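Local coordinates for exported protein (Bacteroides fragilis, PDB 4I17) that is of unknown function but carries tetratricopeptide (TPR) repeats, an all-helical solenoid that in relatives commonly serves to bind other proteins or peptides, at residues W151-L156 and T208-R213; K198-L203 and Q218-V223. One frame throughout, in Å; residues are numbered along the deposited sequence. Where two conformers were deposited one is given.

Interaction 1: residues W151-L156 and T208-R213. With SO4 (sulfate ion), chain B.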
loop_
_atom_site.group_PDB
_atom_site.type_symbol
_atom_site.label_atom_id
_atom_site.label_comp_id
_atom_site.label_asym_id
_atom_site.label_seq_id
_atom_site.Cartn_x
_atom_site.Cartn_y
_atom_site.Cartn_z
ATOM N N TRP A 151 -9.739 -0.499 -7.204
ATOM C CA TRP A 151 -8.564 -1.098 -6.584
ATOM C C TRP A 151 -8.901 -2.426 -5.980
ATOM O O TRP A 151 -8.064 -3.333 -5.988
ATOM C CB TRP A 151 -7.983 -0.156 -5.549
ATOM C CG TRP A 151 -7.266 0.972 -6.222
ATOM C CD1 TRP A 151 -7.809 2.151 -6.652
ATOM C CD2 TRP A 151 -5.902 0.969 -6.669
ATOM N NE1 TRP A 151 -6.849 2.900 -7.311
ATOM C CE2 TRP A 151 -5.667 2.204 -7.316
ATOM C CE3 TRP A 151 -4.866 0.022 -6.624
ATOM C CZ2 TRP A 151 -4.434 2.523 -7.888
ATOM C CZ3 TRP A 151 -3.620 0.383 -7.116
ATOM C CH2 TRP A 151 -3.423 1.615 -7.751
ATOM N N LYS A 152 -10.138 -2.574 -5.476
ATOM C CA LYS A 152 -10.570 -3.875 -4.954
ATOM C C LYS A 152 -10.586 -4.876 -6.093
ATOM O O LYS A 152 -10.198 -6.032 -5.913
ATOM C CB LYS A 152 -11.977 -3.773 -4.361
ATOM C CG LYS A 152 -12.062 -3.293 -2.924
ATOM C CD LYS A 152 -13.477 -3.653 -2.418
ATOM C CE LYS A 152 -13.966 -2.834 -1.256
ATOM N NZ LYS A 152 -13.293 -3.226 0.016
ATOM N N THR A 153 -11.085 -4.446 -7.261
ATOM C CA THR A 153 -11.167 -5.327 -8.431
ATOM C C THR A 153 -9.792 -5.866 -8.788
ATOM O O THR A 153 -9.680 -7.038 -9.064
ATOM C CB THR A 153 -11.741 -4.582 -9.630
ATOM O OG1 THR A 153 -13.065 -4.177 -9.319
ATOM C CG2 THR A 153 -11.733 -5.421 -10.907
ATOM N N ASP A 154 -8.745 -5.027 -8.839
ATOM C CA ASP A 154 -7.476 -5.655 -9.258
ATOM C C ASP A 154 -6.793 -6.506 -8.133
ATOM O O ASP A 154 -6.058 -7.438 -8.459
ATOM C CB ASP A 154 -6.568 -4.621 -9.867
ATOM C CG ASP A 154 -7.163 -4.226 -11.234
ATOM O OD1 ASP A 154 -6.928 -4.965 -12.225
ATOM O OD2 ASP A 154 -7.956 -3.250 -11.284
ATOM N N ALA A 155 -7.150 -6.303 -6.849
ATOM C CA ALA A 155 -6.647 -7.211 -5.801
ATOM C C ALA A 155 -7.377 -8.570 -5.956
ATOM O O ALA A 155 -6.749 -9.628 -5.832
ATOM C CB ALA A 155 -6.894 -6.611 -4.427
ATOM N N LEU A 156 -8.696 -8.543 -6.245
ATOM C CA LEU A 156 -9.491 -9.784 -6.449
ATOM C C LEU A 156 -9.074 -10.491 -7.710
ATOM O O LEU A 156 -8.989 -11.721 -7.724
ATOM C CB LEU A 156 -10.988 -9.446 -6.494
ATOM C CG LEU A 156 -11.550 -8.984 -5.170
ATOM C CD1 LEU A 156 -12.896 -8.338 -5.362
ATOM C CD2 LEU A 156 -11.653 -10.122 -4.157
ATOM N N THR A 208 -18.268 -8.674 -10.641
ATOM C CA THR A 208 -19.401 -7.939 -10.042
ATOM C C THR A 208 -19.028 -6.469 -9.825
ATOM O O THR A 208 -19.813 -5.579 -10.176
ATOM C CB THR A 208 -19.836 -8.641 -8.758
ATOM O OG1 THR A 208 -20.394 -9.903 -9.141
ATOM C CG2 THR A 208 -20.830 -7.833 -7.941
ATOM N N LEU A 209 -17.834 -6.201 -9.297
ATOM C CA LEU A 209 -17.444 -4.803 -9.069
ATOM C C LEU A 209 -17.125 -4.045 -10.345
ATOM O O LEU A 209 -17.369 -2.838 -10.404
ATOM C CB LEU A 209 -16.199 -4.762 -8.165
ATOM C CG LEU A 209 -16.367 -5.317 -6.755
ATOM C CD1 LEU A 209 -15.027 -5.352 -6.051
ATOM C CD2 LEU A 209 -17.356 -4.475 -5.911
ATOM N N SER A 210 -16.548 -4.724 -11.362
ATOM C CA SER A 210 -16.114 -4.085 -12.605
ATOM C C SER A 210 -16.583 -4.873 -13.813
ATOM O O SER A 210 -15.784 -5.544 -14.477
ATOM C CB SER A 210 -14.597 -3.940 -12.630
ATOM O OG SER A 210 -14.106 -3.088 -11.606
ATOM N N PRO A 211 -17.890 -4.788 -14.130
ATOM C CA PRO A 211 -18.410 -5.550 -15.285
ATOM C C PRO A 211 -17.797 -5.106 -16.620
ATOM O O PRO A 211 -17.827 -5.874 -17.565
ATOM C CB PRO A 211 -19.927 -5.309 -15.247
ATOM C CG PRO A 211 -20.211 -4.563 -14.025
ATOM C CD PRO A 211 -18.956 -4.043 -13.426
ATOM N N ASN A 212 -17.173 -3.917 -16.684
ATOM C CA ASN A 212 -16.528 -3.443 -17.930
ATOM C C ASN A 212 -15.198 -4.141 -18.206
ATOM O O ASN A 212 -14.651 -3.999 -19.299
ATOM C CB ASN A 212 -16.258 -1.939 -17.826
ATOM C CG ASN A 212 -15.406 -1.621 -16.626
ATOM O OD1 ASN A 212 -15.796 -1.856 -15.464
ATOM N ND2 ASN A 212 -14.212 -1.135 -16.872
ATOM N N ARG A 213 -14.638 -4.847 -17.208
ATOM C CA ARG A 213 -13.326 -5.502 -17.359
ATOM C C ARG A 213 -13.545 -6.881 -17.971
ATOM O O ARG A 213 -13.587 -7.887 -17.265
ATOM C CB ARG A 213 -12.622 -5.580 -15.998
ATOM C CG ARG A 213 -12.277 -4.232 -15.356
ATOM C CD ARG A 213 -11.054 -3.551 -15.956
ATOM N NE ARG A 213 -9.814 -4.322 -15.792
ATOM C CZ ARG A 213 -9.121 -4.390 -14.660
ATOM N NH1 ARG A 213 -9.556 -3.774 -13.568
ATOM N NH2 ARG A 213 -7.995 -5.088 -14.609
HETATM S S SO4 B . -11.194 0.738 -15.254
HETATM O O1 SO4 B . -10.223 -0.011 -14.471
HETATM O O2 SO4 B . -10.999 2.168 -15.028
HETATM O O3 SO4 B . -11.037 0.450 -16.676
HETATM O O4 SO4 B . -12.532 0.344 -14.822
#
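Where helix 182-209 ends in a TPR-like helical array, Leu209 at the helix end, and Ser210 and Arg213 of the turn that follows, pack against Thr153, Asp154 and Leu156 near the start of helix 149-174. Ser210 is the first residue to leave helical geometry, and a type I beta turn from Ser210 to Arg213, closed by Arg213 N to Ser210 O, brings Arg213 to the N-cap position of helix 214-224. Arg213 grips Asp154 end-on. NH2 donates to Asp154 OD1 over 2.6 Å, nearly straight at 165° and in the guanidinium plane, using the syn lone pair of OD1. NH1 reaches Asp154 OD2 at 2.8 Å, also on the syn side but tilted from the carboxylate plane. The two flat groups lie 21° apart, nearly coplanar, so both arms of this salt bridge close together. Bends at chi2 and chi3 turn the arginine chain towards Asp154 on helix 149-174. Beside it, Thr153 OG1 and Ser210 OG are hydrogen-bonded at 2.7 Å; OG1 is also bonded to Lys149 O, one turn back in its own helix. The methyl CG2 of Thr153 lies 3.8 Å from Arg213 NH1, oblique to the guanidinium. On the apolar side Leu209 CD1 meets Leu156 CD1 at 3.7 Å, the two side chains crossing at about a right angle, and touches Lys152 CB at 3.8 Å. Lys152 NZ itself turns to the carbonyls of Thr144 and Val146. A sulfate, probably from the crystallisation liquor, accepts from Asn212 ND2 through O4 at 3.0 Å and also bonds Lys150 NZ. The paired grip fixes the rotation of both charged groups, and the nearby arginine would be expected to favour the ionised carboxylate of Asp154.

Interaction 2: residues K198-L203 and Q218-V223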
loop_
_atom_site.group_PDB
_atom_site.type_symbol
_atom_site.label_atom_id
_atom_site.label_comp_id
_atom_site.label_asym_id
_atom_site.label_seq_id
_atom_site.Cartn_x
_atom_site.Cartn_y
_atom_site.Cartn_z
ATOM N N LYS A 198 -11.690 -21.533 -5.387
ATOM C CA LYS A 198 -11.348 -20.206 -4.797
ATOM C C LYS A 198 -11.186 -19.188 -5.882
ATOM O O LYS A 198 -11.677 -18.057 -5.754
ATOM C CB LYS A 198 -10.028 -20.283 -3.995
ATOM C CG LYS A 198 -10.182 -20.834 -2.604
ATOM C CD LYS A 198 -8.818 -20.932 -1.913
ATOM C CE LYS A 198 -8.498 -19.701 -1.096
ATOM N NZ LYS A 198 -7.412 -19.952 -0.109
ATOM N N ALA A 199 -10.502 -19.572 -6.979
ATOM C CA ALA A 199 -10.285 -18.687 -8.138
ATOM C C ALA A 199 -11.612 -18.197 -8.753
ATOM O O ALA A 199 -11.756 -16.993 -9.004
ATOM C CB ALA A 199 -9.471 -19.420 -9.185
ATOM N N VAL A 200 -12.582 -19.110 -8.980
ATOM C CA VAL A 200 -13.873 -18.754 -9.578
ATOM C C VAL A 200 -14.587 -17.710 -8.706
ATOM O O VAL A 200 -15.201 -16.761 -9.230
ATOM C CB VAL A 200 -14.762 -20.008 -9.797
ATOM C CG1 VAL A 200 -16.180 -19.634 -10.241
ATOM C CG2 VAL A 200 -14.131 -20.947 -10.805
ATOM N N ASP A 201 -14.515 -17.895 -7.391
ATOM C CA ASP A 201 -15.186 -16.996 -6.445
ATOM C C ASP A 201 -14.519 -15.630 -6.415
ATOM O O ASP A 201 -15.236 -14.635 -6.491
ATOM C CB ASP A 201 -15.229 -17.620 -5.042
ATOM C CG ASP A 201 -16.226 -18.769 -4.926
ATOM O OD1 ASP A 201 -17.058 -18.950 -5.866
ATOM O OD2 ASP A 201 -16.209 -19.459 -3.887
ATOM N N TYR A 202 -13.171 -15.558 -6.350
ATOM C CA TYR A 202 -12.506 -14.234 -6.357
ATOM C C TYR A 202 -12.762 -13.508 -7.681
ATOM O O TYR A 202 -12.983 -12.309 -7.714
ATOM C CB TYR A 202 -10.998 -14.418 -6.196
ATOM C CG TYR A 202 -10.551 -14.746 -4.792
ATOM C CD1 TYR A 202 -10.945 -13.958 -3.712
ATOM C CD2 TYR A 202 -9.660 -15.783 -4.555
ATOM C CE1 TYR A 202 -10.480 -14.213 -2.419
ATOM C CE2 TYR A 202 -9.183 -16.049 -3.271
ATOM C CZ TYR A 202 -9.605 -15.266 -2.206
ATOM O OH TYR A 202 -9.141 -15.539 -0.946
ATOM N N LEU A 203 -12.704 -14.242 -8.777
ATOM C CA LEU A 203 -12.914 -13.624 -10.093
ATOM C C LEU A 203 -14.355 -13.172 -10.236
ATOM O O LEU A 203 -14.611 -12.086 -10.744
ATOM C CB LEU A 203 -12.509 -14.585 -11.215
ATOM C CG LEU A 203 -11.000 -14.880 -11.315
ATOM C CD1 LEU A 203 -10.750 -16.054 -12.243
ATOM C CD2 LEU A 203 -10.216 -13.640 -11.845
ATOM N N GLN A 218 -13.574 -13.355 -18.935
ATOM C CA GLN A 218 -12.990 -14.406 -19.774
ATOM C C GLN A 218 -12.136 -15.343 -18.929
ATOM O O GLN A 218 -12.200 -16.564 -19.091
ATOM C CB GLN A 218 -12.171 -13.780 -20.902
ATOM C CG GLN A 218 -13.040 -13.238 -22.018
ATOM C CD GLN A 218 -13.362 -14.256 -23.094
ATOM O OE1 GLN A 218 -14.520 -14.543 -23.409
ATOM N NE2 GLN A 218 -12.337 -14.786 -23.727
HETATM N N MSE A 219 -11.358 -14.800 -18.003
HETATM C CA MSE A 219 -10.552 -15.704 -17.191
HETATM C C MSE A 219 -11.434 -16.534 -16.255
HETATM O O MSE A 219 -11.153 -17.724 -16.083
HETATM C CB MSE A 219 -9.470 -14.977 -16.403
HETATM C CG MSE A 219 -8.787 -15.921 -15.440
HETATM SE SE MSE A 219 -7.359 -15.114 -14.560
HETATM C CE MSE A 219 -6.001 -15.355 -15.962
ATOM N N GLN A 220 -12.522 -15.965 -15.720
ATOM C CA GLN A 220 -13.412 -16.753 -14.860
ATOM C C GLN A 220 -13.997 -17.930 -15.660
ATOM O O GLN A 220 -14.105 -19.051 -15.134
ATOM C CB GLN A 220 -14.511 -15.898 -14.260
ATOM C CG GLN A 220 -15.217 -16.624 -13.117
ATOM C CD GLN A 220 -16.586 -16.086 -12.822
ATOM O OE1 GLN A 220 -17.261 -15.520 -13.675
ATOM N NE2 GLN A 220 -17.031 -16.256 -11.583
ATOM N N ASP A 221 -14.330 -17.690 -16.943
ATOM C CA ASP A 221 -14.841 -18.760 -17.814
ATOM C C ASP A 221 -13.802 -19.854 -17.989
ATOM O O ASP A 221 -14.157 -21.034 -17.978
ATOM C CB ASP A 221 -15.229 -18.201 -19.196
ATOM C CG ASP A 221 -16.409 -17.245 -19.224
ATOM O OD1 ASP A 221 -17.218 -17.268 -18.272
ATOM O OD2 ASP A 221 -16.546 -16.503 -20.220
ATOM N N GLN A 222 -12.502 -19.478 -18.126
ATOM C CA GLN A 222 -11.425 -20.469 -18.266
ATOM C C GLN A 222 -11.332 -21.310 -16.991
ATOM O O GLN A 222 -11.163 -22.514 -17.088
ATOM C CB GLN A 222 -10.055 -19.809 -18.560
ATOM C CG GLN A 222 -9.966 -18.836 -19.752
ATOM C CD GLN A 222 -10.832 -19.170 -20.940
ATOM O OE1 GLN A 222 -10.685 -20.227 -21.542
ATOM N NE2 GLN A 222 -11.742 -18.253 -21.315
ATOM N N VAL A 223 -11.442 -20.676 -15.809
ATOM C CA VAL A 223 -11.381 -21.427 -14.545
ATOM C C VAL A 223 -12.592 -22.372 -14.450
ATOM O O VAL A 223 -12.413 -23.556 -14.145
ATOM C CB VAL A 223 -11.229 -20.565 -13.270
ATOM C CG1 VAL A 223 -10.874 -21.467 -12.076
ATOM C CG2 VAL A 223 -10.150 -19.503 -13.442
#
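Apolar contacts make up most of the meeting between Ala199, Val200 and Leu203 of helix 182-209 and Met219, Gln220 and Val223 of helix 214-224, which form an antiparallel helical hairpin. The short axes approach to 9.1 Å with 159° between their directions, and Val200 and Gln220 bring the backbones closest, 5.7 Å between their CA atoms. Val223 divides its two methyls between neighbours on the facing helix. CG1 lies 3.5 Å from Val200 CG2, in the conformer given for Val200, and also touches Ala199 CB, whereas CG2 meets Leu203 CD1 at 3.7 Å. The valines slide past each other in opposite directions; Leu203 instead crosses Val223 at about a right angle. That same Leu203 CD1 branch reaches Met219 CG at 3.8 Å, again for the one conformer given, touching the selenomethionine on its aliphatic part; beyond it the chain bends at chi3, which sets the direction of the terminal CE. Leu203 CB lies against CB and CG of Gln220, the CB atoms 3.9 Å apart, so the aliphatic stem of the glutamine continues the apolar surface.

The polar contribution is one side-chain-to-backbone hydrogen bond. Gln220 NE2 donates to Val200 O over 3.0 Å, with an N-H...O angle of 153° and the donor tilted 25° from the carbonyl plane. An extended glutamine chain carries the amide across to that carbonyl. The bond ties a buried side chain directly to the opposing main chain.

Further along the interface, Ile216 touches Leu203 and Lys224 touches Val200. Helix 149-174 flanks the pair, Val161 packing on Met219 while Phe163 and Leu159 meet Lys198 and Tyr202; both latter residues extend their polar ends to Glu137 on helix 133-143.

Interactions 1 and 2 lie at the C-terminal end of the elongated chain, their centres about 12 Å apart and on the same side of the chain's centre. Along the sequence their segments alternate: 151-156, 198-203, 208-213, 218-223. Helix 182-209 belongs to both, supplying the first segment of interaction 2 and, at its end, the start of the second segment of interaction 1. The contacts touch where Leu156 O packs on Tyr202 CB, 3.7 Å away. Interaction 1 holds the turn after helix 182-209, and interaction 2 folds helix 214-224 back along it, so the C-terminal end of the chain is held together by contacts among its last three helices.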